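Local coordinates for protein sugar isomerase (Sinorhizobium meliloti, PDB 3QC0) that is probably a sugar isomerase, with a zinc ion bound at the mouth of its TIM barrel, at residues K60-L64 with L95-C99; D98-V103 with V137-E142; V178-W182 with V226-I232. One frame throughout, in Å; residues are numbered along the deposited sequence.

Contact 1. Residues K60-L64 with L95-C99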
ATOM      1  N   LYS A  60      -6.029 -25.402 -19.157  1.00 28.16           N
ATOM      2  CA  LYS A  60      -6.522 -24.022 -19.145  1.00 27.81           C
ATOM      3  C   LYS A  60      -5.381 -23.138 -18.658  1.00 25.56           C
ATOM      4  O   LYS A  60      -4.621 -23.533 -17.773  1.00 24.82           O
ATOM      5  CB  LYS A  60      -7.737 -23.889 -18.220  1.00 28.07           C
ATOM      6  CG  LYS A  60      -8.030 -22.449 -17.796  1.00 28.76           C
ATOM      7  CD  LYS A  60      -9.272 -22.342 -16.907  1.00 30.53           C
ATOM      8  CE  LYS A  60     -10.574 -22.524 -17.688  1.00 31.38           C
ATOM      9  NZ  LYS A  60     -10.708 -21.640 -18.872  1.00 29.76           N
ATOM     10  N   LEU A  61      -5.232 -21.967 -19.261  1.00 23.80           N
ATOM     11  CA  LEU A  61      -4.364 -20.922 -18.719  1.00 22.37           C
ATOM     12  C   LEU A  61      -5.255 -19.834 -18.132  1.00 21.73           C
ATOM     13  O   LEU A  61      -6.020 -19.190 -18.853  1.00 22.46           O
ATOM     14  CB  LEU A  61      -3.450 -20.325 -19.774  1.00 21.88           C
ATOM     15  CG  LEU A  61      -2.058 -20.960 -19.855  1.00 22.88           C
ATOM     16  CD1 LEU A  61      -2.112 -22.406 -20.338  1.00 26.01           C
ATOM     17  CD2 LEU A  61      -1.122 -20.097 -20.705  1.00 25.08           C
ATOM     18  N   THR A  62      -5.197 -19.663 -16.818  1.00 20.79           N
ATOM     19  CA  THR A  62      -6.006 -18.602 -16.192  1.00 20.23           C
ATOM     20  C   THR A  62      -5.425 -17.216 -16.501  1.00 19.82           C
ATOM     21  O   THR A  62      -6.115 -16.198 -16.349  1.00 20.10           O
ATOM     22  CB  THR A  62      -6.144 -18.829 -14.661  1.00 20.07           C
ATOM     23  OG1 THR A  62      -4.860 -19.119 -14.100  1.00 19.83           O
ATOM     24  CG2 THR A  62      -7.134 -19.978 -14.388  1.00 22.70           C
ATOM     25  N   GLY A  63      -4.155 -17.186 -16.900  1.00 18.93           N
ATOM     26  CA  GLY A  63      -3.489 -15.980 -17.334  1.00 18.17           C
ATOM     27  C   GLY A  63      -2.144 -16.297 -17.956  1.00 18.63           C
ATOM     28  O   GLY A  63      -1.634 -17.422 -17.785  1.00 19.19           O
ATOM     29  N   LEU A  64      -1.587 -15.321 -18.665  1.00 16.67           N
ATOM     30  CA  LEU A  64      -0.157 -15.297 -18.993  1.00 17.08           C
ATOM     31  C   LEU A  64       0.417 -14.063 -18.284  1.00 15.51           C
ATOM     32  O   LEU A  64      -0.120 -12.952 -18.414  1.00 15.39           O
ATOM     33  CB  LEU A  64       0.081 -15.188 -20.497  1.00 16.61           C
ATOM     34  CG  LEU A  64       1.531 -15.078 -20.960  1.00 16.71           C
ATOM     35  CD1 LEU A  64       2.365 -16.344 -20.594  1.00 16.50           C
ATOM     36  CD2 LEU A  64       1.604 -14.792 -22.479  1.00 16.51           C
ATOM     37  N   LEU A  95      -1.086 -19.808 -26.659  1.00 21.77           N
ATOM     38  CA  LEU A  95      -1.300 -20.683 -25.527  1.00 22.58           C
ATOM     39  C   LEU A  95      -2.773 -20.821 -25.094  1.00 22.64           C
ATOM     40  O   LEU A  95      -3.074 -21.531 -24.132  1.00 24.82           O
ATOM     41  CB  LEU A  95      -0.433 -20.237 -24.357  1.00 22.54           C
ATOM     42  CG  LEU A  95       1.069 -20.147 -24.622  1.00 22.89           C
ATOM     43  CD1 LEU A  95       1.790 -19.517 -23.412  1.00 24.99           C
ATOM     44  CD2 LEU A  95       1.629 -21.551 -24.981  1.00 25.41           C
ATOM     45  N   GLY A  96      -3.682 -20.111 -25.762  1.00 22.05           N
ATOM     46  CA  GLY A  96      -5.089 -20.103 -25.396  1.00 22.02           C
ATOM     47  C   GLY A  96      -5.386 -19.512 -24.027  1.00 21.81           C
ATOM     48  O   GLY A  96      -6.355 -19.894 -23.389  1.00 23.13           O
ATOM     49  N   ALA A  97      -4.544 -18.577 -23.602  1.00 20.51           N
ATOM     50  CA  ALA A  97      -4.723 -17.971 -22.273  1.00 19.80           C
ATOM     51  C   ALA A  97      -6.070 -17.228 -22.114  1.00 19.53           C
ATOM     52  O   ALA A  97      -6.521 -16.513 -23.015  1.00 20.03           O
ATOM     53  CB  ALA A  97      -3.563 -17.012 -21.939  1.00 19.69           C
ATOM     54  N   ASP A  98      -6.691 -17.384 -20.948  1.00 19.29           N
ATOM     55  CA  ASP A  98      -7.952 -16.719 -20.670  1.00 18.93           C
ATOM     56  C   ASP A  98      -7.798 -15.188 -20.587  1.00 18.24           C
ATOM     57  O   ASP A  98      -8.761 -14.452 -20.791  1.00 18.76           O
ATOM     58  CB  ASP A  98      -8.539 -17.226 -19.357  1.00 19.89           C
ATOM     59  CG  ASP A  98      -9.068 -18.653 -19.462  1.00 21.30           C
ATOM     60  OD1 ASP A  98      -9.121 -19.198 -20.585  1.00 23.56           O
ATOM     61  OD2 ASP A  98      -9.458 -19.218 -18.416  1.00 25.63           O
ATOM     62  N   CYS A  99      -6.597 -14.727 -20.243  1.00 17.75           N
ATOM     63  CA  CYS A  99      -6.288 -13.314 -20.308  1.00 16.72           C
ATOM     64  C   CYS A  99      -4.785 -13.133 -20.328  1.00 15.96           C
ATOM     65  O   CYS A  99      -4.019 -14.073 -19.986  1.00 16.18           O
ATOM     66  CB  CYS A  99      -6.879 -12.510 -19.100  1.00 16.46           C
ATOM     67  SG  CYS A  99      -6.186 -12.945 -17.499  1.00 18.12           S
TER
HETATM   68  O   HOH W   1      -7.283 -21.298 -21.224  1.00 24.16           O
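Leu95 opens the contact by laying its CB against CD2 of Leu61 (3.7 Å), the two side chains crossing at a slant, with helix 47-57 packed against both. Gly96 then ends helix 75-94 in a Schellman motif, its positive phi turning the chain toward strand 100-103. CB of Ala97 follows, 4.0 Å from CB of Leu61. At Asp98 the contact turns polar: its N-H points to Leu61 O (2.8 Å, 164° at the hydrogen), while its carboxylate takes Lys60 NZ on the syn lone pair of OD2 (2.8 Å). The lysine chain bends at chi3 (-74°) and chi4, curling round that oxygen. A water accepts from Leu61 N at 2.9 Å and lies close to Gly96 O and Asp98 OD1. Replacing Asp98 by an alanine would probably leave the Lys60 ammonium without its mate and cost the water one of its neighbours. Cys99 closes the walk: its O receives Leu64 N (3.0 Å) and is also approached by Gly63 CA in a CA-H...O contact (3.3 Å). Backbone bonds thus bind the loop entering strand 100-103 to strand 60-68, beside the apolar contacts of Leu61, with the salt bridge on the more exposed side.

Contact 2. Residues D98-V103 with V137-E142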
ATOM      1  N   ASP A  98      -6.691 -17.384 -20.948  1.00 19.29           N
ATOM      2  CA  ASP A  98      -7.952 -16.719 -20.670  1.00 18.93           C
ATOM      3  C   ASP A  98      -7.798 -15.188 -20.587  1.00 18.24           C
ATOM      4  O   ASP A  98      -8.761 -14.452 -20.791  1.00 18.76           O
ATOM      5  CB  ASP A  98      -8.539 -17.226 -19.357  1.00 19.89           C
ATOM      6  CG  ASP A  98      -9.068 -18.653 -19.462  1.00 21.30           C
ATOM      7  OD1 ASP A  98      -9.121 -19.198 -20.585  1.00 23.56           O
ATOM      8  OD2 ASP A  98      -9.458 -19.218 -18.416  1.00 25.63           O
ATOM      9  N   CYS A  99      -6.597 -14.727 -20.243  1.00 17.75           N
ATOM     10  CA  CYS A  99      -6.288 -13.314 -20.308  1.00 16.72           C
ATOM     11  C   CYS A  99      -4.785 -13.133 -20.328  1.00 15.96           C
ATOM     12  O   CYS A  99      -4.019 -14.073 -19.986  1.00 16.18           O
ATOM     13  CB  CYS A  99      -6.879 -12.510 -19.100  1.00 16.46           C
ATOM     14  SG  CYS A  99      -6.186 -12.945 -17.499  1.00 18.12           S
ATOM     15  N   LEU A 100      -4.373 -11.918 -20.719  1.00 15.41           N
ATOM     16  CA  LEU A 100      -3.005 -11.440 -20.518  1.00 13.84           C
ATOM     17  C   LEU A 100      -3.045 -10.486 -19.334  1.00 14.60           C
ATOM     18  O   LEU A 100      -3.762  -9.487 -19.387  1.00 14.65           O
ATOM     19  CB  LEU A 100      -2.526 -10.688 -21.750  1.00 14.44           C
ATOM     20  CG  LEU A 100      -1.134 -10.061 -21.631  1.00 12.38           C
ATOM     21  CD1 LEU A 100      -0.038 -11.081 -21.396  1.00 12.85           C
ATOM     22  CD2 LEU A 100      -0.798  -9.132 -22.814  1.00 13.21           C
ATOM     23  N   VAL A 101      -2.300 -10.822 -18.295  1.00 14.75           N
ATOM     24  CA  VAL A 101      -2.224  -9.973 -17.116  1.00 14.14           C
ATOM     25  C   VAL A 101      -1.331  -8.764 -17.410  1.00 13.65           C
ATOM     26  O   VAL A 101      -0.276  -8.914 -18.001  1.00 13.68           O
ATOM     27  CB  VAL A 101      -1.698 -10.782 -15.913  1.00 15.28           C
ATOM     28  CG1 VAL A 101      -1.483  -9.877 -14.702  1.00 18.64           C
ATOM     29  CG2 VAL A 101      -2.682 -11.923 -15.561  1.00 17.61           C
ATOM     30  N   LEU A 102      -1.766  -7.566 -17.003  1.00 12.56           N
ATOM     31  CA  LEU A 102      -1.020  -6.355 -17.237  1.00 11.93           C
ATOM     32  C   LEU A 102      -0.579  -5.754 -15.897  1.00 11.88           C
ATOM     33  O   LEU A 102      -1.424  -5.394 -15.056  1.00 13.17           O
ATOM     34  CB  LEU A 102      -1.806  -5.288 -18.014  1.00 12.44           C
ATOM     35  CG  LEU A 102      -2.371  -5.713 -19.385  1.00 11.42           C
ATOM     36  CD1 LEU A 102      -3.155  -4.505 -19.960  1.00 15.04           C
ATOM     37  CD2 LEU A 102      -1.264  -6.176 -20.327  1.00 13.43           C
ATOM     38  N   VAL A 103       0.726  -5.665 -15.726  1.00 11.77           N
ATOM     39  CA  VAL A 103       1.376  -5.006 -14.590  1.00 12.43           C
ATOM     40  C   VAL A 103       1.851  -3.663 -15.107  1.00 12.47           C
ATOM     41  O   VAL A 103       2.706  -3.604 -15.978  1.00 12.62           O
ATOM     42  CB  VAL A 103       2.527  -5.867 -14.067  1.00 12.71           C
ATOM     43  CG1 VAL A 103       3.301  -5.120 -12.972  1.00 14.10           C
ATOM     44  CG2 VAL A 103       2.018  -7.183 -13.489  1.00 14.60           C
ATOM     45  N   VAL A 137      -7.741 -12.039 -27.138  1.00 18.17           N
ATOM     46  CA  VAL A 137      -7.049 -12.115 -25.841  1.00 16.95           C
ATOM     47  C   VAL A 137      -7.566 -10.972 -24.926  1.00 16.68           C
ATOM     48  O   VAL A 137      -7.222  -9.801 -25.133  1.00 16.26           O
ATOM     49  CB  VAL A 137      -5.531 -12.026 -25.989  1.00 16.21           C
ATOM     50  CG1 VAL A 137      -4.828 -12.021 -24.585  1.00 15.61           C
ATOM     51  CG2 VAL A 137      -4.970 -13.167 -26.858  1.00 16.51           C
ATOM     52  N   PRO A 138      -8.386 -11.319 -23.918  1.00 16.89           N
ATOM     53  CA  PRO A 138      -8.790 -10.286 -22.927  1.00 15.73           C
ATOM     54  C   PRO A 138      -7.579  -9.729 -22.212  1.00 15.37           C
ATOM     55  O   PRO A 138      -6.668 -10.490 -21.892  1.00 14.68           O
ATOM     56  CB  PRO A 138      -9.681 -11.060 -21.961  1.00 16.66           C
ATOM     57  CG  PRO A 138     -10.231 -12.213 -22.858  1.00 17.18           C
ATOM     58  CD  PRO A 138      -9.023 -12.623 -23.631  1.00 17.84           C
ATOM     59  N   LEU A 139      -7.574  -8.413 -22.013  1.00 13.45           N
ATOM     60  CA  LEU A 139      -6.503  -7.773 -21.244  1.00 12.90           C
ATOM     61  C   LEU A 139      -6.995  -7.613 -19.821  1.00 13.98           C
ATOM     62  O   LEU A 139      -8.034  -7.005 -19.602  1.00 14.56           O
ATOM     63  CB  LEU A 139      -6.151  -6.407 -21.835  1.00 12.80           C
ATOM     64  CG  LEU A 139      -5.591  -6.442 -23.274  1.00 13.00           C
ATOM     65  CD1 LEU A 139      -5.248  -5.013 -23.774  1.00 14.11           C
ATOM     66  CD2 LEU A 139      -4.376  -7.410 -23.419  1.00 13.83           C
ATOM     67  N   ALA A 140      -6.228  -8.100 -18.855  1.00 13.53           N
ATOM     68  CA  ALA A 140      -6.597  -8.021 -17.443  1.00 13.72           C
ATOM     69  C   ALA A 140      -5.669  -7.064 -16.735  1.00 13.45           C
ATOM     70  O   ALA A 140      -4.524  -7.413 -16.437  1.00 13.83           O
ATOM     71  CB  ALA A 140      -6.533  -9.424 -16.778  1.00 13.71           C
ATOM     72  N   ILE A 141      -6.158  -5.858 -16.459  1.00 12.98           N
ATOM     73  CA  ILE A 141      -5.415  -4.909 -15.622  1.00 12.28           C
ATOM     74  C   ILE A 141      -5.394  -5.466 -14.212  1.00 12.11           C
ATOM     75  O   ILE A 141      -6.455  -5.708 -13.602  1.00 13.77           O
ATOM     76  CB  ILE A 141      -6.091  -3.523 -15.614  1.00 12.93           C
ATOM     77  CG1 ILE A 141      -6.239  -2.930 -17.021  1.00 13.03           C
ATOM     78  CG2 ILE A 141      -5.328  -2.553 -14.663  1.00 13.61           C
ATOM     79  CD1 ILE A 141      -7.055  -1.623 -17.072  1.00 14.30           C
ATOM     80  N   GLU A 142      -4.189  -5.638 -13.693  0.61 12.31           N
ATOM     81  CA  GLU A 142      -4.009  -6.133 -12.316  0.61 12.75           C
ATOM     82  C   GLU A 142      -3.645  -4.931 -11.437  0.61 12.24           C
ATOM     83  O   GLU A 142      -2.533  -4.438 -11.503  0.61 11.85           O
ATOM     84  CB  GLU A 142      -2.920  -7.199 -12.246  0.61 13.06           C
ATOM     85  CG  GLU A 142      -2.931  -7.941 -10.913  0.61 13.33           C
ATOM     86  CD  GLU A 142      -1.788  -8.905 -10.739  0.61 15.86           C
ATOM     87  OE1 GLU A 142      -0.770  -8.716 -11.407  0.61 16.52           O
ATOM     88  OE2 GLU A 142      -1.947  -9.830  -9.924  0.61 14.58           O
TER
HETATM   89  O   HOH W   2      -1.262  -3.104 -13.372  1.00 16.77           O
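The carboxylate of Glu142 has Val101 CG1 above its plane, 3.6 Å from OE1, and the same oxygen lies 3.8 Å from Val103 CG2. Glu142 is modelled in two conformers; in the one described, CG stands anti to the backbone N (chi1 -167°) and the chain beyond is extended, carrying OE2 to the zinc ion, which Asp177, His204 and Glu248 also bind. The sheet itself has two contrasting faces. On that of Val101 and Ala140 the groups are small: Ala140 CB sits 3.6 Å from Cys99 SG. The face of Leu100, Leu102, Leu139 and Ile141 is bulkier. There Leu100 and Leu139 run side by side with their CD2 methyls 4.0 Å apart, Leu102 passes CD1 across CB of Leu139, and helices 75-94 and 114-135 cover the layer. Between the faces runs a regular parallel ladder. Leu100 N gives to Pro138 O (2.9 Å), and Leu100 O in turn receives Ala140 N. One step on, Leu102 N reaches Ala140 O (2.8 Å) and Leu102 O receives Glu142 N (3.1 Å). A water donates to Leu102 O and Glu142 O, continuing the link beyond the last rung. The strand axes diverge by 35°, a twist suited to a closed barrel. Chemically, the contact couples an apolar beta-alpha-beta unit to a metal site: the ladder fixes the backbone of Glu142, and Val101 and Val103 pack against OE1 of Glu142, while OE2 of Glu142 binds the zinc ion.

Contact 3. Residues V178-W182 with V226-I232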
ATOM      1  N   VAL A 178      -5.623 -11.063  -4.339  1.00 13.83           N
ATOM      2  CA  VAL A 178      -5.900 -10.717  -2.939  1.00 12.98           C
ATOM      3  C   VAL A 178      -4.712 -10.016  -2.305  1.00 13.92           C
ATOM      4  O   VAL A 178      -4.905  -9.163  -1.429  1.00 14.29           O
ATOM      5  CB  VAL A 178      -6.310 -11.949  -2.113  1.00 13.34           C
ATOM      6  CG1 VAL A 178      -7.628 -12.546  -2.715  1.00 15.61           C
ATOM      7  CG2 VAL A 178      -5.199 -13.019  -2.037  1.00 13.93           C
ATOM      8  N   TYR A 179      -3.499 -10.340  -2.737  1.00 13.09           N
ATOM      9  CA  TYR A 179      -2.321  -9.708  -2.139  1.00 13.09           C
ATOM     10  C   TYR A 179      -2.351  -8.205  -2.337  1.00 12.22           C
ATOM     11  O   TYR A 179      -1.970  -7.428  -1.499  1.00 12.27           O
ATOM     12  CB  TYR A 179      -1.011 -10.254  -2.731  1.00 13.75           C
ATOM     13  CG  TYR A 179       0.171 -10.114  -1.808  1.00 13.12           C
ATOM     14  CD1 TYR A 179       0.258 -10.882  -0.650  1.00 13.40           C
ATOM     15  CD2 TYR A 179       1.211  -9.223  -2.078  1.00 13.32           C
ATOM     16  CE1 TYR A 179       1.330 -10.751   0.222  1.00 13.88           C
ATOM     17  CE2 TYR A 179       2.310  -9.107  -1.224  1.00 14.68           C
ATOM     18  CZ  TYR A 179       2.360  -9.880  -0.067  1.00 12.51           C
ATOM     19  OH  TYR A 179       3.448  -9.796   0.782  1.00 16.07           O
ATOM     20  N   HIS A 180      -2.814  -7.799  -3.513  1.00 12.60           N
ATOM     21  CA  HIS A 180      -2.745  -6.413  -3.920  1.00 12.36           C
ATOM     22  C   HIS A 180      -3.922  -5.586  -3.422  1.00 11.91           C
ATOM     23  O   HIS A 180      -3.813  -4.342  -3.360  1.00 12.43           O
ATOM     24  CB  HIS A 180      -2.700  -6.329  -5.449  1.00 12.96           C
ATOM     25  CG  HIS A 180      -1.506  -6.998  -6.036  1.00 11.02           C
ATOM     26  ND1 HIS A 180      -0.243  -6.837  -5.502  1.00 12.14           N
ATOM     27  CD2 HIS A 180      -1.369  -7.817  -7.115  1.00 11.95           C
ATOM     28  CE1 HIS A 180       0.614  -7.562  -6.210  1.00 14.51           C
ATOM     29  NE2 HIS A 180      -0.043  -8.156  -7.193  1.00 14.06           N
ATOM     30  N   VAL A 181      -5.064  -6.250  -3.158  1.00 11.53           N
ATOM     31  CA  VAL A 181      -6.318  -5.522  -2.898  1.00 11.80           C
ATOM     32  C   VAL A 181      -6.978  -5.762  -1.536  1.00 11.86           C
ATOM     33  O   VAL A 181      -7.942  -5.056  -1.226  1.00 12.97           O
ATOM     34  CB  VAL A 181      -7.399  -5.844  -4.020  1.00 12.22           C
ATOM     35  CG1 VAL A 181      -6.849  -5.639  -5.420  1.00 12.51           C
ATOM     36  CG2 VAL A 181      -7.979  -7.293  -3.869  1.00 12.58           C
ATOM     37  N   TRP A 182      -6.519  -6.749  -0.758  1.00 12.75           N
ATOM     38  CA  TRP A 182      -7.262  -7.207   0.425  1.00 12.32           C
ATOM     39  C   TRP A 182      -7.540  -6.063   1.418  1.00 12.01           C
ATOM     40  O   TRP A 182      -8.547  -6.082   2.113  1.00 14.42           O
ATOM     41  CB  TRP A 182      -6.536  -8.330   1.158  1.00 13.27           C
ATOM     42  CG  TRP A 182      -5.334  -7.885   1.884  1.00 12.14           C
ATOM     43  CD1 TRP A 182      -4.098  -7.687   1.387  1.00 13.62           C
ATOM     44  CD2 TRP A 182      -5.287  -7.482   3.266  1.00 11.13           C
ATOM     45  NE1 TRP A 182      -3.261  -7.204   2.377  1.00 12.99           N
ATOM     46  CE2 TRP A 182      -3.977  -7.084   3.542  1.00 12.83           C
ATOM     47  CE3 TRP A 182      -6.222  -7.483   4.271  1.00 13.37           C
ATOM     48  CZ2 TRP A 182      -3.575  -6.645   4.821  1.00 13.15           C
ATOM     49  CZ3 TRP A 182      -5.862  -7.031   5.518  1.00 14.45           C
ATOM     50  CH2 TRP A 182      -4.527  -6.616   5.796  1.00 14.02           C
ATOM     51  N   VAL A 226      -3.564 -13.328   7.100  1.00 16.61           N
ATOM     52  CA  VAL A 226      -4.722 -12.653   7.669  1.00 16.70           C
ATOM     53  C   VAL A 226      -5.823 -12.301   6.700  1.00 16.10           C
ATOM     54  O   VAL A 226      -6.810 -11.669   7.099  1.00 17.31           O
ATOM     55  CB  VAL A 226      -4.289 -11.357   8.384  1.00 16.96           C
ATOM     56  CG1 VAL A 226      -3.304 -11.690   9.483  1.00 22.05           C
ATOM     57  CG2 VAL A 226      -3.789 -10.313   7.383  1.00 18.40           C
ATOM     58  N   ILE A 227      -5.693 -12.655   5.433  1.00 16.78           N
ATOM     59  CA  ILE A 227      -6.713 -12.279   4.462  1.00 16.06           C
ATOM     60  C   ILE A 227      -7.958 -13.119   4.634  1.00 17.59           C
ATOM     61  O   ILE A 227      -7.885 -14.325   4.800  1.00 17.63           O
ATOM     62  CB  ILE A 227      -6.202 -12.403   2.999  1.00 16.25           C
ATOM     63  CG1 ILE A 227      -4.988 -11.472   2.776  1.00 13.72           C
ATOM     64  CG2 ILE A 227      -7.334 -12.101   2.003  1.00 15.78           C
ATOM     65  CD1 ILE A 227      -4.436 -11.472   1.361  1.00 14.17           C
ATOM     66  N   ASP A 228      -9.112 -12.475   4.592  1.00 17.02           N
ATOM     67  CA  ASP A 228     -10.395 -13.178   4.603  1.00 18.71           C
ATOM     68  C   ASP A 228     -10.652 -13.711   3.201  1.00 18.50           C
ATOM     69  O   ASP A 228     -11.482 -13.161   2.455  1.00 17.62           O
ATOM     70  CB  ASP A 228     -11.465 -12.198   5.067  1.00 20.10           C
ATOM     71  CG  ASP A 228     -12.877 -12.782   5.109  1.00 21.04           C
ATOM     72  OD1 ASP A 228     -13.072 -13.998   4.908  1.00 21.91           O
ATOM     73  OD2 ASP A 228     -13.841 -11.979   5.354  1.00 24.06           O
ATOM     74  N   LEU A 229      -9.899 -14.776   2.844  1.00 18.24           N
ATOM     75  CA  LEU A 229      -9.962 -15.373   1.503  1.00 18.64           C
ATOM     76  C   LEU A 229     -11.384 -15.826   1.191  1.00 18.74           C
ATOM     77  O   LEU A 229     -11.910 -15.566   0.094  1.00 19.98           O
ATOM     78  CB  LEU A 229      -8.952 -16.514   1.377  1.00 18.79           C
ATOM     79  CG  LEU A 229      -7.487 -16.092   1.434  1.00 17.14           C
ATOM     80  CD1 LEU A 229      -6.543 -17.299   1.665  1.00 18.02           C
ATOM     81  CD2 LEU A 229      -7.099 -15.279   0.166  1.00 18.59           C
ATOM     82  N   LYS A 230     -12.014 -16.486   2.152  1.00 20.16           N
ATOM     83  CA  LYS A 230     -13.376 -16.988   1.997  1.00 22.53           C
ATOM     84  C   LYS A 230     -14.328 -15.851   1.646  1.00 21.22           C
ATOM     85  O   LYS A 230     -15.122 -15.952   0.722  1.00 22.26           O
ATOM     86  CB  LYS A 230     -13.803 -17.703   3.291  1.00 24.81           C
ATOM     87  CG  LYS A 230     -15.220 -18.238   3.414  1.00 32.14           C
ATOM     88  CD  LYS A 230     -15.557 -18.554   4.948  1.00 37.82           C
ATOM     89  CE  LYS A 230     -16.539 -19.718   5.188  1.00 42.98           C
ATOM     90  NZ  LYS A 230     -16.500 -20.301   6.613  1.00 44.42           N
ATOM     91  N   GLY A 231     -14.240 -14.750   2.395  1.00 21.09           N
ATOM     92  CA  GLY A 231     -15.099 -13.599   2.161  1.00 19.99           C
ATOM     93  C   GLY A 231     -14.913 -12.929   0.801  1.00 20.18           C
ATOM     94  O   GLY A 231     -15.870 -12.573   0.121  1.00 19.53           O
ATOM     95  N   ILE A 232     -13.666 -12.747   0.400  1.00 18.18           N
ATOM     96  CA  ILE A 232     -13.374 -12.162  -0.889  1.00 17.08           C
ATOM     97  C   ILE A 232     -13.959 -13.079  -1.997  1.00 18.32           C
ATOM     98  O   ILE A 232     -14.605 -12.596  -2.931  1.00 19.64           O
ATOM     99  CB  ILE A 232     -11.860 -11.925  -1.086  1.00 16.56           C
ATOM    100  CG1 ILE A 232     -11.358 -10.798  -0.139  1.00 16.41           C
ATOM    101  CG2 ILE A 232     -11.526 -11.614  -2.555  1.00 17.83           C
ATOM    102  CD1 ILE A 232      -9.842 -10.596  -0.158  1.00 17.12           C
TER
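Near the zinc-bearing mouth of the TIM barrel, Val178 and Trp182, from the segment 178-182 that follows strand 172-177, pack against Val226 and Ile227, which lead into helix 229-238, and against Leu229 and Ile232 in its first turn. No hydrogen bond crosses between the segments; the contact is made by apolar groups. Ile227 is central. Its CG1 lies over one face of the Trp182 indole, 4.1 Å from the centroid of the five-membered ring and 25° off the normal, a CH-pi contact displaced toward the rim. The indole takes this place because CG stands between the backbone N and the carbonyl carbon (chi1 72°), which folds the ring back along its own turn, with Val178 O and Tyr179 O in plane at its edge. Farther out, Val226 CG2 approaches Trp182 CH2 at 4.1 Å. Val178 occupies the other half of the contact, its branches dividing the work. CG2 touches Ile227 CD1 (3.8 Å) and Leu229 CD2 (3.7 Å), the leucine crossing it at about a right angle, while CG1 meets Ile232 CD1 at 3.9 Å. The helix that supplies Leu229 and Ile232 begins with a cap: Asp228 OD1 accepts Gly231 N at 2.9 Å, the donor lying 58° out of the carboxylate plane. Around the cluster, the ring of Trp208 meets that of Trp182, and Ala150 and Leu107 of the second subunit pack on Trp182 and Val226 respectively. Tyr179 N is hydrogen-bonded to OD1 of the zinc ligand Asp177. The whole is an N-capped helix docked on the turn that leaves a metal-binding strand, at the C-terminal end of a parallel beta/alpha barrel where sites of this fold lie.

How the contacts relate
The three contacts follow the chain in order and sample one eight-stranded parallel barrel. Contacts 1 and 2 have centres 9 Å apart and share Asp98 and Cys99. Through them strand 100-103 is flanked by strands 60-68 and 139-141, and a probable hydrogen bond from Val101 N to Leu64 O (3.1 Å) continues the sheet between the two. Contact 3 lies about 23 Å from contact 1 and about 20 Å from contact 2, centre to centre, on the other side of the chain's centre from contact 1. It still meets contact 2 where Glu142 OE2 packs 3.5 Å from His180 CD2, beside the zinc ion. Contacts 1 and 2 thus join neighbours in the barrel wall, the second ending at a zinc ligand, while contact 3 packs helical segments near that site.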